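Local coordinates for CdiI toxin (Salmonella enterica subsp. enterica serovar Rubislaw str. ATCC 10717, PDB 4ZQU), which acts as the immunity protein of a contact-dependent growth inhibition system, neutralizing the toxic activity of its cognate CdiA-CT toxin, at residues 35-40 with 54-59; 63-68 with 76-81; 16-21 with 103-108. All coordinates share one frame; numbering follows the deposited sequence.

Contact 1 of 3, residues 35-40 with 54-59; sequences LGVQHL and VKDALS
His39 NE2 donates a hydrogen bond to Asp56 OD2 at 2.6 Å, a polar link between strand 30-41 and the helix that packs on its sheet. The oxygen lies at the edge of the imidazole, almost exactly in the ring plane, but the histidine meets the anti side of the carboxylate, tilted slightly from a plane that is itself turned 55° from the ring. The N-H...O angle of 145° adds a moderate bend. Asp56 reaches the histidine because its CG stands opposite the backbone N (chi1 180°), which carries the carboxylate out from the helix. Such a pairing would tend to fix the rotation of the imidazole and could favour a protonated histidine.

Beside this bond lies a small apolar patch. Val37 puts CG2 at 3.7 Å from Ala57 CA, and the same methyl group lies 4.2 Å from Ala57 CB, close to the OD2 of Asp56. The principle illustrated is a helix laid on a sheet through a small side chain, Ala57, with a His-carboxylate hydrogen bond next to it. Strand 19-26 completes the setting: Thr23 bonds through the backbone to Val37, Val21 touches Ala57, and the far side of helix 47-59 packs through Val54 on Ile164 and Leu168 of helix 161-172.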
# COMPACT_ATOMS: atom_id res chain seq x y z
N LEU B 35 -3.30 9.54 15.29
CA LEU B 35 -2.89 9.70 16.68
C LEU B 35 -1.37 9.80 16.79
O LEU B 35 -0.83 10.03 17.87
CB LEU B 35 -3.41 8.53 17.52
CG LEU B 35 -4.89 8.21 17.37
CD1 LEU B 35 -5.28 7.08 18.30
CD2 LEU B 35 -5.74 9.45 17.64
N GLY B 36 -0.69 9.61 15.66
CA GLY B 36 0.75 9.68 15.62
C GLY B 36 1.24 11.12 15.57
O GLY B 36 0.44 12.05 15.64
N VAL B 37 2.55 11.30 15.45
CA VAL B 37 3.13 12.64 15.43
C VAL B 37 3.78 12.97 14.08
O VAL B 37 4.17 12.07 13.33
CB VAL B 37 4.19 12.82 16.54
CG1 VAL B 37 3.56 12.56 17.89
CG2 VAL B 37 5.37 11.89 16.31
N GLN B 38 3.87 14.26 13.79
CA GLN B 38 4.50 14.73 12.57
C GLN B 38 5.64 15.69 12.87
O GLN B 38 5.51 16.57 13.72
CB GLN B 38 3.48 15.41 11.66
CG GLN B 38 4.10 16.00 10.40
CD GLN B 38 3.11 16.80 9.59
OE1 GLN B 38 3.19 18.03 9.53
NE2 GLN B 38 2.18 16.12 8.94
N HIS B 39 6.77 15.51 12.18
CA HIS B 39 7.90 16.42 12.32
C HIS B 39 8.25 17.04 10.97
O HIS B 39 8.68 16.35 10.05
CB HIS B 39 9.11 15.69 12.90
CG HIS B 39 8.89 15.17 14.29
ND1 HIS B 39 8.66 16.00 15.37
CD2 HIS B 39 8.88 13.91 14.77
CE1 HIS B 39 8.51 15.26 16.46
NE2 HIS B 39 8.63 13.99 16.12
N LEU B 40 8.05 18.35 10.87
CA LEU B 40 8.43 19.10 9.68
C LEU B 40 9.79 19.75 9.89
O LEU B 40 10.11 20.19 11.00
CB LEU B 40 7.38 20.17 9.34
CG LEU B 40 6.08 19.68 8.71
CD1 LEU B 40 5.09 20.82 8.59
CD2 LEU B 40 6.36 19.07 7.35
N VAL B 54 12.85 10.84 13.46
CA VAL B 54 12.43 9.52 13.02
C VAL B 54 12.14 8.62 14.22
O VAL B 54 11.15 7.90 14.23
CB VAL B 54 13.50 8.87 12.12
CG1 VAL B 54 13.11 7.44 11.77
CG2 VAL B 54 13.70 9.69 10.86
N LYS B 55 12.99 8.69 15.24
CA LYS B 55 12.82 7.83 16.41
C LYS B 55 11.59 8.21 17.24
O LYS B 55 10.87 7.34 17.73
CB LYS B 55 14.07 7.86 17.29
CG LYS B 55 14.60 6.47 17.61
CD LYS B 55 15.78 6.50 18.56
CE LYS B 55 16.07 5.11 19.12
NZ LYS B 55 15.36 4.03 18.36
N ASP B 56 11.36 9.51 17.38
CA ASP B 56 10.20 10.01 18.13
C ASP B 56 8.90 9.63 17.43
O ASP B 56 7.92 9.27 18.08
CB ASP B 56 10.29 11.52 18.30
CG ASP B 56 9.12 12.09 19.06
OD1 ASP B 56 9.06 11.91 20.30
OD2 ASP B 56 8.25 12.73 18.42
N ALA B 57 8.90 9.70 16.10
CA ALA B 57 7.76 9.29 15.30
C ALA B 57 7.50 7.80 15.44
O ALA B 57 6.36 7.36 15.52
CB ALA B 57 7.97 9.66 13.84
N LEU B 58 8.58 7.02 15.45
CA LEU B 58 8.49 5.57 15.60
C LEU B 58 7.93 5.18 16.96
O LEU B 58 7.21 4.18 17.08
CB LEU B 58 9.87 4.92 15.41
CG LEU B 58 10.38 4.76 13.98
CD1 LEU B 58 11.80 4.24 13.98
CD2 LEU B 58 9.48 3.83 13.21
N SER B 59 8.26 5.96 17.98
CA SER B 59 7.82 5.67 19.33
C SER B 59 6.31 5.81 19.48
O SER B 59 5.71 5.25 20.40
CB SER B 59 8.54 6.58 20.33
OG SER B 59 8.32 7.94 20.02

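Contact 2 of 3, residues 63-68 with 76-81; sequences FVLPAP and PEVTFD
Phe80 enters the contact beside Leu65, where its CB lies 3.8 Å from Leu65 O. With CG placed anti to the carbonyl carbon (chi1 -52°), the ring reaches Ala67 and Pro68. CG meets Pro68 CD, and on one flank CD1 comes to 3.5 Å from Ala67 C, with CE1 following to Pro68 CA at 3.7 Å. On the other flank CD2 and CE2 both face Pro68 CG, while CZ at the tip returns to Pro68 CA. The proline thus covers one face: its CG stands 3.9 Å from the centroid of the Phe80 ring, only 12° off the normal, a clear CH-pi contact. Over the opposite face, offset toward the rim, lies Val78 O.

The backbones form a short parallel ladder in which Thr79 is gripped twice, giving its N-H to Phe63 O (2.8 Å) and accepting Leu65 N at Thr79 O (2.8 Å). Asp81 N then bonds to Leu65 O at 3.0 Å. Val78 CG2 wedges between Leu65 CG, at 3.8 Å, and a face of the Phe63 ring.

Leu65 and Pro66 pack against Arg29 and Val13 of the CdiA-CT toxin chain. Phe63 stacks on Tyr27, and Asp81 forms a salt bridge with Arg62. The parallel pair is tied to the edge of the large antiparallel sheet, Val64 bonding through the backbone to Gly26 of strand 19-26, and to helix 82-85, which Asp81 N-caps and whose Leu84 packs on Val64.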
# COMPACT_ATOMS: atom_id res chain seq x y z
N PHE B 63 1.00 -1.00 17.01
CA PHE B 63 0.91 -2.35 16.47
C PHE B 63 -0.54 -2.79 16.56
O PHE B 63 -0.98 -3.31 17.58
CB PHE B 63 1.84 -3.29 17.23
CG PHE B 63 1.98 -4.64 16.62
CD1 PHE B 63 2.33 -4.78 15.29
CD2 PHE B 63 1.77 -5.78 17.38
CE1 PHE B 63 2.47 -6.03 14.72
CE2 PHE B 63 1.91 -7.04 16.82
CZ PHE B 63 2.26 -7.16 15.49
N VAL B 64 -1.29 -2.59 15.48
CA VAL B 64 -2.74 -2.57 15.56
C VAL B 64 -3.43 -3.23 14.36
O VAL B 64 -2.93 -3.18 13.24
CB VAL B 64 -3.23 -1.10 15.72
CG1 VAL B 64 -2.61 -0.21 14.65
CG2 VAL B 64 -4.76 -1.00 15.72
N LEU B 65 -4.56 -3.89 14.62
CA LEU B 65 -5.41 -4.48 13.58
C LEU B 65 -6.78 -3.81 13.58
O LEU B 65 -7.14 -3.13 14.54
CB LEU B 65 -5.54 -5.99 13.81
CG LEU B 65 -4.38 -6.82 13.28
CD1 LEU B 65 -4.51 -8.26 13.74
CD2 LEU B 65 -4.33 -6.74 11.77
N PRO B 66 -7.56 -3.97 12.48
CA PRO B 66 -8.88 -3.34 12.44
C PRO B 66 -9.81 -3.78 13.57
O PRO B 66 -10.46 -2.94 14.20
CB PRO B 66 -9.44 -3.80 11.09
CG PRO B 66 -8.25 -4.08 10.26
CD PRO B 66 -7.21 -4.62 11.20
N ALA B 67 -9.85 -5.08 13.81
CA ALA B 67 -10.74 -5.66 14.81
C ALA B 67 -10.22 -7.04 15.19
O ALA B 67 -9.39 -7.60 14.48
CB ALA B 67 -12.17 -5.73 14.28
N PRO B 68 -10.69 -7.58 16.33
CA PRO B 68 -10.31 -8.95 16.72
C PRO B 68 -10.69 -10.00 15.67
O PRO B 68 -11.77 -9.94 15.09
CB PRO B 68 -11.10 -9.17 18.01
CG PRO B 68 -11.26 -7.82 18.59
CD PRO B 68 -11.42 -6.89 17.41
N PRO B 76 -0.47 -11.74 20.15
CA PRO B 76 -0.99 -11.40 21.48
C PRO B 76 -0.73 -9.96 21.91
O PRO B 76 -1.31 -9.50 22.89
CB PRO B 76 -0.25 -12.38 22.40
CG PRO B 76 0.96 -12.77 21.65
CD PRO B 76 0.56 -12.79 20.21
N GLU B 77 0.14 -9.26 21.19
CA GLU B 77 0.50 -7.90 21.56
C GLU B 77 -0.30 -6.85 20.80
O GLU B 77 -0.28 -5.67 21.14
CB GLU B 77 1.99 -7.66 21.31
CG GLU B 77 2.90 -8.13 22.43
CD GLU B 77 4.34 -7.73 22.19
OE1 GLU B 77 5.13 -8.58 21.71
OE2 GLU B 77 4.69 -6.56 22.47
N VAL B 78 -1.00 -7.29 19.75
CA VAL B 78 -1.64 -6.36 18.83
C VAL B 78 -2.84 -5.67 19.47
O VAL B 78 -3.56 -6.26 20.28
CB VAL B 78 -2.05 -7.07 17.52
CG1 VAL B 78 -3.30 -7.93 17.72
CG2 VAL B 78 -2.28 -6.06 16.41
N THR B 79 -3.04 -4.40 19.13
CA THR B 79 -4.21 -3.65 19.59
C THR B 79 -5.21 -3.53 18.44
O THR B 79 -4.97 -4.04 17.34
CB THR B 79 -3.84 -2.26 20.12
OG1 THR B 79 -3.39 -1.42 19.05
CG2 THR B 79 -2.73 -2.37 21.17
N PHE B 80 -6.33 -2.85 18.68
CA PHE B 80 -7.37 -2.76 17.66
C PHE B 80 -7.92 -1.34 17.51
O PHE B 80 -8.13 -0.63 18.50
CB PHE B 80 -8.51 -3.72 17.99
CG PHE B 80 -8.06 -5.13 18.22
CD1 PHE B 80 -7.59 -5.91 17.17
CD2 PHE B 80 -8.09 -5.68 19.50
CE1 PHE B 80 -7.16 -7.21 17.39
CE2 PHE B 80 -7.66 -6.98 19.72
CZ PHE B 80 -7.20 -7.75 18.66
N ASP B 81 -8.14 -0.94 16.26
CA ASP B 81 -8.65 0.39 15.95
C ASP B 81 -9.33 0.36 14.59
O ASP B 81 -8.67 0.37 13.56
CB ASP B 81 -7.52 1.42 15.96
CG ASP B 81 -8.02 2.85 15.92
OD1 ASP B 81 -9.20 3.07 15.59
OD2 ASP B 81 -7.22 3.77 16.20

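Contact 3 of 3, residues 16-21 with 103-108; sequences TDFICV and VHYGYK
Phe18 and Tyr105 lay their rings one over the other as an offset stack, centroids 4.4 Å apart and planes 24° from parallel. The overlap is partial: Phe18 CD2 sits over the rim of the tyrosine ring and comes to 3.4 Å from Tyr105 CZ. Because the phenylalanine holds its CG between backbone N and carbonyl carbon (chi1 66°), the ring is directed at Tyr105, near the end of helix 87-105, and its CB closes on Tyr105 OH at 3.2 Å.

Tyr107, just beyond the helix, approaches the same phenylalanine differently. It presents an edge, with Tyr107 CE2 4.2 Å from Phe18 CE2, and extends its hydroxyl past the ring towards Asp17. The aspartate comes from the opposite direction, its carboxylate plane 68° from the phenol ring, and Asp17 OD2 receives the hydroxyl of Tyr107 at 2.5 Å in a bond that is short but weak in geometry. Between the two tyrosines, Gly106 has positive phi, the backbone turn that leaves the helix.

Asn15 OD1 takes the backbone N-H groups of Asp17 and Phe18, consistent with a fixed turn before strand 19-26. The chemistry therefore implies a mainly aromatic hold, with a polar contact at its outer margin where the phenol, if the weak bond holds, could modestly favour an ionised aspartate.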
# COMPACT_ATOMS: atom_id res chain seq x y z
N THR B 16 11.68 20.12 -2.35
CA THR B 16 12.70 21.16 -2.25
C THR B 16 12.56 21.95 -0.95
O THR B 16 13.55 22.35 -0.33
CB THR B 16 12.64 22.13 -3.45
OG1 THR B 16 12.83 21.40 -4.66
CG2 THR B 16 13.71 23.20 -3.34
N ASP B 17 11.32 22.14 -0.52
CA ASP B 17 11.01 23.09 0.55
C ASP B 17 11.06 22.50 1.95
O ASP B 17 11.26 23.23 2.92
CB ASP B 17 9.64 23.70 0.31
CG ASP B 17 9.48 24.24 -1.10
OD1 ASP B 17 10.11 25.27 -1.42
OD2 ASP B 17 8.73 23.62 -1.90
N PHE B 18 10.88 21.18 2.08
CA PHE B 18 10.84 20.57 3.41
C PHE B 18 11.13 19.08 3.45
O PHE B 18 11.16 18.40 2.42
CB PHE B 18 9.48 20.84 4.06
CG PHE B 18 8.32 20.16 3.38
CD1 PHE B 18 7.95 18.86 3.71
CD2 PHE B 18 7.59 20.82 2.40
CE1 PHE B 18 6.89 18.24 3.08
CE2 PHE B 18 6.52 20.21 1.77
CZ PHE B 18 6.18 18.91 2.11
N ILE B 19 11.32 18.58 4.66
CA ILE B 19 11.36 17.15 4.95
C ILE B 19 10.28 16.83 5.97
O ILE B 19 10.20 17.46 7.03
CB ILE B 19 12.73 16.71 5.49
CG1 ILE B 19 13.82 16.97 4.46
CG2 ILE B 19 12.69 15.23 5.87
CD1 ILE B 19 15.19 16.50 4.90
N CYS B 20 9.43 15.85 5.66
CA CYS B 20 8.27 15.55 6.49
C CYS B 20 8.27 14.12 7.00
O CYS B 20 8.18 13.18 6.22
CB CYS B 20 6.98 15.83 5.71
SG CYS B 20 5.47 15.65 6.68
N VAL B 21 8.34 13.96 8.32
CA VAL B 21 8.30 12.64 8.94
C VAL B 21 7.01 12.43 9.72
O VAL B 21 6.70 13.17 10.66
CB VAL B 21 9.50 12.43 9.89
CG1 VAL B 21 9.45 11.03 10.50
CG2 VAL B 21 10.81 12.65 9.16
N VAL B 103 -1.30 24.64 2.48
CA VAL B 103 -1.60 25.89 3.16
C VAL B 103 -0.37 26.43 3.89
O VAL B 103 -0.08 27.63 3.85
CB VAL B 103 -2.76 25.72 4.16
CG1 VAL B 103 -2.97 27.00 4.95
CG2 VAL B 103 -4.03 25.32 3.44
N HIS B 104 0.36 25.53 4.53
CA HIS B 104 1.56 25.90 5.28
C HIS B 104 2.64 26.46 4.36
O HIS B 104 3.31 27.44 4.69
CB HIS B 104 2.10 24.69 6.05
CG HIS B 104 3.26 25.01 6.94
ND1 HIS B 104 4.10 24.03 7.44
CD2 HIS B 104 3.73 26.18 7.42
CE1 HIS B 104 5.03 24.59 8.19
NE2 HIS B 104 4.83 25.90 8.20
N TYR B 105 2.80 25.85 3.19
CA TYR B 105 3.86 26.23 2.27
C TYR B 105 3.35 27.02 1.06
O TYR B 105 4.10 27.31 0.14
CB TYR B 105 4.62 24.99 1.79
CG TYR B 105 5.35 24.27 2.90
CD1 TYR B 105 6.65 24.62 3.24
CD2 TYR B 105 4.74 23.25 3.62
CE1 TYR B 105 7.32 23.97 4.26
CE2 TYR B 105 5.41 22.59 4.64
CZ TYR B 105 6.70 22.96 4.95
OH TYR B 105 7.37 22.31 5.97
N GLY B 106 2.06 27.36 1.09
CA GLY B 106 1.46 28.20 0.06
C GLY B 106 1.60 27.66 -1.35
O GLY B 106 2.00 28.40 -2.26
N TYR B 107 1.27 26.39 -1.55
CA TYR B 107 1.40 25.77 -2.86
C TYR B 107 0.27 26.18 -3.81
O TYR B 107 0.52 26.41 -4.99
CB TYR B 107 1.45 24.25 -2.73
CG TYR B 107 2.82 23.72 -2.40
CD1 TYR B 107 3.82 23.69 -3.36
CD2 TYR B 107 3.13 23.27 -1.13
CE1 TYR B 107 5.08 23.22 -3.07
CE2 TYR B 107 4.39 22.79 -0.82
CZ TYR B 107 5.36 22.77 -1.80
OH TYR B 107 6.62 22.30 -1.50
N LYS B 108 -0.95 26.25 -3.28
CA LYS B 108 -2.14 26.62 -4.05
C LYS B 108 -2.43 25.64 -5.18
O LYS B 108 -3.22 25.93 -6.08
CB LYS B 108 -2.01 28.04 -4.59

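How the contacts relate
Contacts 1 and 3 adjoin the same antiparallel sheet and touch directly: His39 N lies 2.8 Å from Val21 O, probably a hydrogen bond, and Leu40 packs on Cys20, His104 and Tyr105. Contact 1, the most central, sets helix 47-59 against strand 30-41 with no exposed residue touching. Contact 3 ties the loop leading into strand 19-26 to the end of helix 87-105 and the residues after it, running from buried Phe18 to exposed Asp17. On the opposite side, about 33 Å away between centres, contact 2 mixes buried Phe63, Val64, Leu65 and Val78 with exposed Thr79, Phe80 and Pro68. It combines backbone bonds with apolar and CH-pi packing, and it alone meets the toxin.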